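Local coordinates for protein D-galactonate dehydratase family member RspA (PDB 3T6C) that dehydrates D-gluconate to 2-dehydro-3-deoxy-D-gluconate with low activity in vitro, using one magnesium ion per subunit, at residues 260-264 / 286-292. Sequence-based numbering, arbitrary orientation.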
# COMPACT_ATOMS: atom_id res chain seq x y z
N ALA A 260 14.40 -18.45 11.62
CA ALA A 260 15.18 -17.81 10.54
C ALA A 260 16.16 -16.75 11.13
O ALA A 260 17.36 -16.68 10.75
CB ALA A 260 14.21 -17.16 9.53
N LYS A 261 15.69 -15.94 12.05
CA LYS A 261 16.56 -14.93 12.65
C LYS A 261 17.69 -15.55 13.46
O LYS A 261 18.85 -15.07 13.44
CB LYS A 261 15.71 -14.00 13.53
CG LYS A 261 14.73 -13.18 12.68
CD LYS A 261 13.65 -12.50 13.52
CE LYS A 261 14.20 -11.36 14.36
NZ LYS A 261 13.12 -10.71 15.21
N ALA A 262 17.35 -16.57 14.25
CA ALA A 262 18.34 -17.25 15.11
C ALA A 262 19.40 -17.96 14.34
O ALA A 262 20.50 -18.18 14.86
CB ALA A 262 17.63 -18.25 16.04
N LEU A 263 19.10 -18.29 13.09
CA LEU A 263 20.11 -18.96 12.23
C LEU A 263 21.04 -18.00 11.49
O LEU A 263 21.99 -18.45 10.88
CB LEU A 263 19.35 -19.84 11.22
CG LEU A 263 18.74 -21.10 11.87
CD1 LEU A 263 17.83 -21.82 10.89
CD2 LEU A 263 19.85 -22.07 12.32
N GLU A 264 20.73 -16.72 11.50
CA GLU A 264 21.53 -15.74 10.75
C GLU A 264 23.05 -15.83 11.04
O GLU A 264 23.81 -15.79 10.10
CB GLU A 264 20.99 -14.32 11.04
CG GLU A 264 19.75 -14.06 10.23
CD GLU A 264 19.07 -12.75 10.51
OE1 GLU A 264 19.70 -11.82 11.11
OE2 GLU A 264 17.89 -12.61 10.11
N LEU A 286 7.97 -12.45 7.78
CA LEU A 286 9.31 -13.03 7.90
C LEU A 286 10.36 -12.19 7.16
O LEU A 286 11.47 -11.97 7.70
CB LEU A 286 9.32 -14.46 7.36
CG LEU A 286 10.61 -15.22 7.61
CD1 LEU A 286 10.26 -16.75 7.71
CD2 LEU A 286 11.68 -15.03 6.54
N ARG A 287 10.06 -11.74 5.94
CA ARG A 287 11.05 -11.05 5.11
C ARG A 287 11.26 -9.59 5.52
O ARG A 287 12.17 -8.96 5.02
CB ARG A 287 10.64 -11.17 3.64
CG ARG A 287 10.60 -12.63 3.19
CD ARG A 287 11.99 -13.23 3.03
NE ARG A 287 12.53 -12.91 1.71
CZ ARG A 287 13.63 -13.46 1.21
NH1 ARG A 287 14.40 -14.24 1.97
NH2 ARG A 287 13.94 -13.27 -0.08
N GLN A 288 10.46 -9.07 6.43
CA GLN A 288 10.76 -7.74 6.99
C GLN A 288 11.74 -7.82 8.13
O GLN A 288 12.22 -6.78 8.61
CB GLN A 288 9.47 -7.05 7.45
CG GLN A 288 8.52 -6.82 6.29
CD GLN A 288 7.23 -6.14 6.71
OE1 GLN A 288 6.13 -6.73 6.62
NE2 GLN A 288 7.35 -4.92 7.17
N GLN A 289 12.02 -9.05 8.59
CA GLN A 289 12.86 -9.31 9.79
C GLN A 289 14.17 -10.02 9.52
O GLN A 289 15.16 -9.75 10.23
CB GLN A 289 12.08 -9.97 10.92
CG GLN A 289 10.92 -9.09 11.37
CD GLN A 289 10.32 -9.60 12.67
OE1 GLN A 289 11.01 -10.20 13.51
NE2 GLN A 289 9.02 -9.33 12.85
N SER A 290 14.14 -11.09 8.73
CA SER A 290 15.29 -12.01 8.61
C SER A 290 16.02 -11.91 7.28
O SER A 290 15.40 -11.70 6.23
CB SER A 290 14.84 -13.45 8.77
OG SER A 290 16.01 -14.28 8.79
N SER A 291 17.35 -12.04 7.33
CA SER A 291 18.21 -12.14 6.14
C SER A 291 18.69 -13.58 5.84
O SER A 291 19.57 -13.76 5.00
CB SER A 291 19.35 -11.13 6.26
OG SER A 291 19.99 -11.32 7.51
N THR A 292 18.19 -14.60 6.57
CA THR A 292 18.52 -15.98 6.20
C THR A 292 17.83 -16.31 4.87
O THR A 292 16.64 -16.05 4.71
CB THR A 292 18.00 -16.92 7.29
OG1 THR A 292 18.83 -16.75 8.48
CG2 THR A 292 17.95 -18.40 6.83
O HOH W 1 21.40 -18.19 8.08
O HOH W 2 17.53 -10.15 11.94
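Ala260, Lys261 and Glu264 make a mostly buried polar contact with Gln289, Ser290, Ser291 and Thr292, where the last turn of helix 253-262 and the residues after it meet the turn after helix 283-289. Glu264 carries much of it. Its CG lies anti to the carbonyl carbon (chi1 -79°), and the chain runs out extended to the turn. There OE2 takes two hydrogen bonds. Ser290 OG donates to its anti lone pair at 2.8 Å. The backbone N of Ser291 reaches OE2 at 2.9 Å from above the carboxylate plane. Ser290 OG also accepts from the N of Thr292 at 3.1 Å, which makes an ST turn. The same hydroxyl thus shapes its own loop and binds the carboxylate. Thr292 OG1 donates to Ala260 O at 2.7 Å, well off the line of the C=O bond (140°). A water bonded to that OG1 and to Leu263 O bridges the two segments.

Both helices belong to the beta/alpha barrel of the enolase superfamily. The turn leads into strand 294-296, beside strand 270-272, whose Leu271 packs against Ala260, Leu263 and Thr292. The Thr292 side chain is about 9 Å from that of Glu272, a magnesium ligand; the Leu263 side chain is about 14 Å from the ion.

Lys261 bends at chi3 (70°) and crosses the Gln289 side chain. Its NZ donates to Gln289 OE1 at 2.8 Å. The Lys261-Gln289 pair lies at a subunit interface. Lys261 NZ also bonds Ser291 OG of a neighbouring subunit, and Gln289 NE2 bonds the Arg287 and Ser290 carbonyl oxygens of that subunit.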